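Local structure of polyhedrin (Operophtera brumata cypovirus 19, 5A99) at residues 25-30 / 192-197; 231-234 / 239-242. The protein builds the crystalline polyhedra of an insect cypovirus, the occlusion bodies that embed and probably protect virus particles outside the host. All coordinates share one frame; numbering follows the deposited sequence.

Interaction 1: residues 25-30 / 192-197; sequences RQYSRD and ANRDGA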
ATOM      1  N   ARG A  25      10.142  26.389  -8.117  1.00  8.61           N
ATOM      2  CA  ARG A  25       9.024  25.779  -7.381  1.00  9.35           C
ATOM      3  C   ARG A  25       9.448  24.497  -6.683  1.00  9.19           C
ATOM      4  O   ARG A  25       8.962  24.181  -5.602  1.00  9.95           O
ATOM      5  CB  ARG A  25       7.850  25.457  -8.298  1.00 12.04           C
ATOM      6  CG  ARG A  25       6.648  24.778  -7.608  1.00  9.65           C
ATOM      7  CD  ARG A  25       5.329  25.194  -8.271  1.00  6.22           C
ATOM      8  NE  ARG A  25       5.066  26.634  -8.100  1.00 11.95           N
ATOM      9  CZ  ARG A  25       3.993  27.278  -8.553  1.00 14.16           C
ATOM     10  NH1 ARG A  25       3.039  26.627  -9.211  1.00 13.37           N
ATOM     11  NH2 ARG A  25       3.868  28.585  -8.341  1.00 13.16           N
ATOM     12  N   GLN A  26      10.357  23.767  -7.322  1.00 11.11           N
ATOM     13  CA  GLN A  26      10.832  22.485  -6.798  1.00 12.72           C
ATOM     14  C   GLN A  26      11.372  22.591  -5.381  1.00  9.39           C
ATOM     15  O   GLN A  26      11.421  21.589  -4.663  1.00 10.71           O
ATOM     16  CB  GLN A  26      11.944  21.931  -7.690  1.00  8.66           C
ATOM     17  CG  GLN A  26      13.198  22.821  -7.732  1.00 13.12           C
ATOM     18  CD  GLN A  26      14.397  22.149  -8.400  1.00 11.81           C
ATOM     19  OE1 GLN A  26      14.293  21.052  -8.942  1.00 12.70           O
ATOM     20  NE2 GLN A  26      15.542  22.816  -8.357  1.00 18.30           N
ATOM     21  N   TYR A  27      11.836  23.784  -4.997  1.00 12.05           N
ATOM     22  CA  TYR A  27      12.356  24.005  -3.646  1.00 11.04           C
ATOM     23  C   TYR A  27      11.246  24.152  -2.617  1.00  9.82           C
ATOM     24  O   TYR A  27      11.479  23.986  -1.429  1.00  9.94           O
ATOM     25  CB  TYR A  27      13.242  25.244  -3.591  1.00 15.35           C
ATOM     26  CG  TYR A  27      14.526  25.123  -4.373  1.00 17.74           C
ATOM     27  CD1 TYR A  27      15.553  24.285  -3.940  1.00 14.53           C
ATOM     28  CD2 TYR A  27      14.718  25.849  -5.541  1.00 16.87           C
ATOM     29  CE1 TYR A  27      16.741  24.176  -4.661  1.00 20.31           C
ATOM     30  CE2 TYR A  27      15.900  25.748  -6.268  1.00 17.39           C
ATOM     31  CZ  TYR A  27      16.907  24.908  -5.824  1.00 23.14           C
ATOM     32  OH  TYR A  27      18.081  24.803  -6.536  1.00 23.42           O
ATOM     33  N   SER A  28      10.044  24.480  -3.067  1.00 11.95           N
ATOM     34  CA  SER A  28       8.903  24.552  -2.158  1.00 14.86           C
ATOM     35  C   SER A  28       8.501  23.175  -1.658  1.00 13.73           C
ATOM     36  O   SER A  28       8.414  22.228  -2.440  1.00 12.63           O
ATOM     37  CB  SER A  28       7.693  25.197  -2.826  1.00 12.68           C
ATOM     38  OG  SER A  28       6.574  25.130  -1.954  1.00 13.31           O
ATOM     39  N   ARG A  29       8.251  23.076  -0.352  1.00 12.72           N
ATOM     40  CA  ARG A  29       7.785  21.824   0.231  1.00 16.90           C
ATOM     41  C   ARG A  29       6.391  21.470  -0.273  1.00 10.92           C
ATOM     42  O   ARG A  29       5.910  20.373  -0.036  1.00 14.77           O
ATOM     43  CB  ARG A  29       7.797  21.889   1.761  1.00 13.40           C
ATOM     44  CG  ARG A  29       9.123  21.458   2.370  1.00 14.86           C
ATOM     45  CD  ARG A  29      10.176  22.560   2.314  1.00 19.74           C
ATOM     46  NE  ARG A  29      11.298  22.237   3.201  1.00 23.58           N
ATOM     47  CZ  ARG A  29      11.442  22.694   4.441  1.00 21.69           C
ATOM     48  NH1 ARG A  29      10.562  23.534   4.955  1.00 17.36           N
ATOM     49  NH2 ARG A  29      12.490  22.325   5.164  1.00 27.39           N
ATOM     50  N   ASP A  30       5.750  22.401  -0.973  1.00 10.80           N
ATOM     51  CA  ASP A  30       4.421  22.161  -1.524  1.00 11.23           C
ATOM     52  C   ASP A  30       4.467  21.873  -3.015  1.00 12.67           C
ATOM     53  O   ASP A  30       3.468  22.019  -3.714  1.00 15.66           O
ATOM     54  CB  ASP A  30       3.518  23.365  -1.270  1.00 13.09           C
ATOM     55  CG  ASP A  30       3.536  23.801   0.172  1.00 14.58           C
ATOM     56  OD1 ASP A  30       3.434  22.928   1.074  1.00 13.00           O
ATOM     57  OD2 ASP A  30       3.679  25.018   0.395  1.00 13.63           O
ATOM     58  N   ALA A 192      15.119  17.190  -0.708  1.00 12.30           N
ATOM     59  CA  ALA A 192      16.258  17.762  -0.007  1.00 13.77           C
ATOM     60  C   ALA A 192      15.811  18.657   1.144  1.00 13.58           C
ATOM     61  O   ALA A 192      14.916  19.481   0.997  1.00 14.30           O
ATOM     62  CB  ALA A 192      17.114  18.567  -0.981  1.00 14.30           C
ATOM     63  N   ASN A 193      16.457  18.506   2.292  1.00 16.97           N
ATOM     64  CA  ASN A 193      16.298  19.477   3.357  1.00 13.33           C
ATOM     65  C   ASN A 193      17.667  19.892   3.887  1.00 15.92           C
ATOM     66  O   ASN A 193      18.362  19.111   4.540  1.00 13.57           O
ATOM     67  CB  ASN A 193      15.409  18.939   4.477  1.00 13.15           C
ATOM     68  CG  ASN A 193      15.083  20.004   5.505  1.00 16.88           C
ATOM     69  OD1 ASN A 193      15.608  21.116   5.441  1.00 12.49           O
ATOM     70  ND2 ASN A 193      14.206  19.677   6.448  1.00 17.43           N
ATOM     71  N   ARG A 194      18.051  21.125   3.580  1.00 10.45           N
ATOM     72  CA  ARG A 194      19.380  21.621   3.896  1.00 12.83           C
ATOM     73  C   ARG A 194      19.375  22.389   5.216  1.00 20.82           C
ATOM     74  O   ARG A 194      20.436  22.790   5.715  1.00 14.69           O
ATOM     75  CB  ARG A 194      19.867  22.530   2.775  1.00 20.22           C
ATOM     76  CG  ARG A 194      19.852  21.854   1.413  1.00 18.60           C
ATOM     77  CD  ARG A 194      19.839  22.854   0.291  1.00 16.69           C
ATOM     78  NE  ARG A 194      19.791  22.211  -1.023  1.00 22.96           N
ATOM     79  CZ  ARG A 194      18.667  21.897  -1.664  1.00 21.12           C
ATOM     80  NH1 ARG A 194      17.481  22.156  -1.117  1.00 18.62           N
ATOM     81  NH2 ARG A 194      18.723  21.320  -2.852  1.00 15.04           N
ATOM     82  N   ASP A 195      18.178  22.588   5.773  1.00  7.96           N
ATOM     83  CA  ASP A 195      18.028  23.294   7.044  1.00 14.62           C
ATOM     84  C   ASP A 195      17.834  22.369   8.247  1.00 12.20           C
ATOM     85  O   ASP A 195      17.731  21.149   8.105  1.00 15.34           O
ATOM     86  CB  ASP A 195      16.904  24.318   6.937  1.00 15.46           C
ATOM     87  CG  ASP A 195      17.142  25.314   5.813  1.00 16.83           C
ATOM     88  OD1 ASP A 195      18.316  25.657   5.548  1.00 16.43           O
ATOM     89  OD2 ASP A 195      16.165  25.748   5.177  1.00 28.42           O
ATOM     90  N   GLY A 196      17.822  22.959   9.439  1.00 17.13           N
ATOM     91  CA  GLY A 196      17.878  22.190  10.672  1.00 13.71           C
ATOM     92  C   GLY A 196      16.593  21.440  11.010  1.00 17.03           C
ATOM     93  O   GLY A 196      16.634  20.308  11.505  1.00 17.75           O
ATOM     94  N   ALA A 197      15.455  22.068  10.737  1.00 11.72           N
ATOM     95  CA  ALA A 197      14.156  21.529  11.128  1.00 14.04           C
ATOM     96  C   ALA A 197      13.674  20.446  10.163  1.00 12.23           C
ATOM     97  O   ALA A 197      13.250  20.738   9.039  1.00 12.53           O
ATOM     98  CB  ALA A 197      13.130  22.646  11.214  1.00 14.50           C
TER
HETATM   99  O   HOH W   1      12.765  19.921   2.991  1.00 16.17           O
HETATM  100  O   HOH W   2      12.295  22.618   7.693  1.00 18.42           O
HETATM  101  O   HOH W   3      14.141  22.517   2.150  1.00 23.80           O

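Interaction 2: residues 231-234 / 239-242; sequences NYWT and LYRT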
ATOM      1  N   ASN A 231       3.850  11.664 -25.934  1.00 12.08           N
ATOM      2  CA  ASN A 231       2.561  11.725 -25.256  1.00 12.75           C
ATOM      3  C   ASN A 231       2.642  11.808 -23.735  1.00  9.24           C
ATOM      4  O   ASN A 231       1.620  11.931 -23.066  1.00 14.06           O
ATOM      5  CB  ASN A 231       1.730  10.507 -25.656  1.00 13.02           C
ATOM      6  CG  ASN A 231       1.319  10.537 -27.116  1.00 12.29           C
ATOM      7  OD1 ASN A 231       1.626  11.484 -27.854  1.00 12.10           O
ATOM      8  ND2 ASN A 231       0.650   9.490 -27.549  1.00 10.76           N
ATOM      9  N   TYR A 232       3.853  11.759 -23.200  1.00 11.97           N
ATOM     10  CA  TYR A 232       4.032  11.701 -21.755  1.00  7.48           C
ATOM     11  C   TYR A 232       5.163  12.606 -21.279  1.00  9.03           C
ATOM     12  O   TYR A 232       4.930  13.600 -20.599  1.00 12.12           O
ATOM     13  CB  TYR A 232       4.295  10.256 -21.331  1.00 12.54           C
ATOM     14  CG  TYR A 232       4.368  10.063 -19.845  1.00  9.99           C
ATOM     15  CD1 TYR A 232       3.221   9.814 -19.095  1.00  9.52           C
ATOM     16  CD2 TYR A 232       5.585  10.137 -19.182  1.00 10.99           C
ATOM     17  CE1 TYR A 232       3.291   9.641 -17.723  1.00 10.98           C
ATOM     18  CE2 TYR A 232       5.668   9.956 -17.809  1.00  8.73           C
ATOM     19  CZ  TYR A 232       4.524   9.725 -17.078  1.00  9.94           C
ATOM     20  OH  TYR A 232       4.628   9.555 -15.697  1.00 11.53           O
ATOM     21  N   TRP A 233       6.390  12.270 -21.640  1.00  9.20           N
ATOM     22  CA  TRP A 233       7.544  12.961 -21.074  1.00 11.18           C
ATOM     23  C   TRP A 233       7.515  14.459 -21.377  1.00 10.67           C
ATOM     24  O   TRP A 233       7.512  15.276 -20.459  1.00  9.16           O
ATOM     25  CB  TRP A 233       8.838  12.314 -21.561  1.00 14.93           C
ATOM     26  CG  TRP A 233       8.918  10.864 -21.184  1.00 11.63           C
ATOM     27  CD1 TRP A 233       8.788   9.800 -22.017  1.00 10.79           C
ATOM     28  CD2 TRP A 233       9.138  10.323 -19.873  1.00 10.39           C
ATOM     29  NE1 TRP A 233       8.923   8.629 -21.320  1.00 11.77           N
ATOM     30  CE2 TRP A 233       9.136   8.922 -19.996  1.00 11.87           C
ATOM     31  CE3 TRP A 233       9.337  10.887 -18.609  1.00 11.57           C
ATOM     32  CZ2 TRP A 233       9.309   8.074 -18.904  1.00 11.22           C
ATOM     33  CZ3 TRP A 233       9.513  10.041 -17.522  1.00 12.21           C
ATOM     34  CH2 TRP A 233       9.500   8.654 -17.677  1.00 11.06           C
ATOM     35  N   THR A 234       7.478  14.818 -22.658  1.00 10.77           N
ATOM     36  CA  THR A 234       7.449  16.223 -23.042  1.00 11.36           C
ATOM     37  C   THR A 234       6.144  16.892 -22.591  1.00  7.86           C
ATOM     38  O   THR A 234       6.153  18.005 -22.080  1.00  7.82           O
ATOM     39  CB  THR A 234       7.656  16.400 -24.556  1.00 13.17           C
ATOM     40  OG1 THR A 234       6.650  15.678 -25.280  1.00 12.12           O
ATOM     41  CG2 THR A 234       9.020  15.893 -24.954  1.00 13.64           C
ATOM     42  N   LEU A 239      11.411  15.135 -17.163  1.00 12.05           N
ATOM     43  CA  LEU A 239      12.694  15.028 -17.849  1.00 10.15           C
ATOM     44  C   LEU A 239      13.008  13.556 -18.116  1.00 11.81           C
ATOM     45  O   LEU A 239      12.699  12.691 -17.304  1.00 12.57           O
ATOM     46  CB  LEU A 239      13.794  15.711 -17.023  1.00 16.00           C
ATOM     47  CG  LEU A 239      13.561  17.205 -16.778  1.00 12.84           C
ATOM     48  CD1 LEU A 239      14.696  17.832 -15.977  1.00 12.95           C
ATOM     49  CD2 LEU A 239      13.379  17.945 -18.101  1.00 13.92           C
ATOM     50  N   TYR A 240      13.590  13.275 -19.277  1.00 12.78           N
ATOM     51  CA  TYR A 240      13.736  11.903 -19.741  1.00 15.23           C
ATOM     52  C   TYR A 240      14.884  11.762 -20.732  1.00 11.78           C
ATOM     53  O   TYR A 240      15.176  12.675 -21.518  1.00 13.78           O
ATOM     54  CB  TYR A 240      12.421  11.418 -20.387  1.00 12.25           C
ATOM     55  CG  TYR A 240      12.469   9.998 -20.899  1.00 10.61           C
ATOM     56  CD1 TYR A 240      12.368   8.928 -20.030  1.00  9.01           C
ATOM     57  CD2 TYR A 240      12.601   9.731 -22.256  1.00  9.97           C
ATOM     58  CE1 TYR A 240      12.420   7.629 -20.485  1.00 10.84           C
ATOM     59  CE2 TYR A 240      12.645   8.434 -22.726  1.00  8.72           C
ATOM     60  CZ  TYR A 240      12.559   7.385 -21.830  1.00  7.61           C
ATOM     61  OH  TYR A 240      12.593   6.091 -22.272  1.00 10.48           O
ATOM     62  N   ARG A 241      15.519  10.599 -20.693  1.00 10.85           N
ATOM     63  CA  ARG A 241      16.656  10.293 -21.546  1.00 13.75           C
ATOM     64  C   ARG A 241      16.296   9.113 -22.452  1.00  9.81           C
ATOM     65  O   ARG A 241      15.950   8.038 -21.964  1.00 10.73           O
ATOM     66  CB  ARG A 241      17.846   9.937 -20.659  1.00 22.64           C
ATOM     67  CG  ARG A 241      19.199  10.279 -21.214  1.00 19.96           C
ATOM     68  CD  ARG A 241      20.283  10.040 -20.149  1.00 34.07           C
ATOM     69  NE  ARG A 241      20.634  11.272 -19.442  1.00 16.77           N
ATOM     70  CZ  ARG A 241      21.153  12.322 -20.061  1.00 15.01           C
ATOM     71  NH1 ARG A 241      21.368  12.259 -21.365  1.00 20.96           N
ATOM     72  NH2 ARG A 241      21.459  13.417 -19.392  1.00 18.55           N
ATOM     73  N   THR A 242      16.388   9.321 -23.767  1.00 12.69           N
ATOM     74  CA  THR A 242      16.043   8.290 -24.753  1.00 11.25           C
ATOM     75  C   THR A 242      17.149   7.245 -24.962  1.00  9.81           C
ATOM     76  O   THR A 242      18.255   7.374 -24.438  1.00 10.74           O
ATOM     77  CB  THR A 242      15.698   8.922 -26.126  1.00  8.99           C
ATOM     78  OG1 THR A 242      16.882   9.452 -26.721  1.00 11.16           O
ATOM     79  CG2 THR A 242      14.637  10.022 -25.982  1.00  9.75           C
TER

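Interaction 1: residues 25-30 / 192-197
Y27, third residue of a type I turn that runs from R25 to S28 and is closed by the bond from S28 N to R25 O, meets R194. The ring offers its edge: R194 NH2 lies close to the ring plane, 3.9 Å from Y27 CE1, and the guanidinium is tilted 64° against that plane, so this is neither a stack nor a cation-pi pair. R194 is held mainly from outside the two segments, by a salt bridge from NH2 to D118, while the methyl group of A192 lies against one face of its guanidinium. Next, S28 makes an ST turn that spans R29, its OG accepting from D30 N.

R29 carries most of the remaining contact. Its chain bends at chi2 (80°), which swings the guanidinium toward 192-197. There NH2 lies over the amide of N193, 3.4 Å from both OD1 and ND2, the guanidinium pointing its edge at the amide with the planes 86° apart. Water does the actual bridging. One molecule accepts from R29 NE at 2.7 Å and donates to A192 O; another accepts from R29 NH2 at 2.6 Å and donates to A197 O. The amide facing R29 is fixed within its own loop: N193 OD1 takes D195 N in an Asx turn, and N193 ND2 donates to A197 O at 3.0 Å, reaching it from above the carbonyl plane. A197 O is thus shared between amide and water.

This surface contact joins the loop between helix 10-25 and strand 33-40 to the one leading from strand 184-190 to helix 205-210, while at R25 and D30 the first loop also bonds to the second subunit.

Interaction 2: residues 231-234 / 239-242
W233 and Y240 form a face-to-face aromatic stack that folds the segment following helix 225-236 back against the helix, beside the six-stranded antiparallel sheet. The five-membered ring of W233 and the Y240 ring have centroids 3.7 Å apart and planes only 15° from parallel. W233 CG is anti to its carbonyl carbon (chi1 -59°), which turns the indole toward 239-242. Y232 comes to the opposite face of the W233 indole edge-on, its CD2 3.6 Å above the plane, so one tyrosine stacks on the indole and the other points its edge at it.

Van der Waals contacts complete the interface. Y240 CB rests 3.5 Å from W233 CD2, while L239 directs its side chain away, onto strand 157-161, and contributes its carbonyl O, 4.0 Å from W233 CE3. I48 of strand 46-53 also packs against the indole.

Polar bonds anchor the stack from outside: the hydroxyl of Y240 bonds to E225, near the start of the same helix, and to Y40, which hold the far end of the ring in place. The tightest point is Y240 CD1, over the middle of the indole and 3.2 Å from W233 CE2.

Overall arrangement
Interaction 2 is buried and interaction 1 lies at the surface, and their chemistry follows that difference. In 231-234 / 239-242 two aromatic rings meet face on without solvent between them; in 25-30 / 192-197 an arginine reaches the other loop mainly through water, and a tyrosine offers only its edge. The span bridged differs as well: interaction 1 draws together loops 162 residues apart, whereas interaction 2 closes a short excursion at the end of helix 225-236. Their centres lie 25 Å apart, and they do not touch. They share no element directly, yet strand 33-40, which follows loop 25-30, belongs to the sheet against which interaction 2 packs.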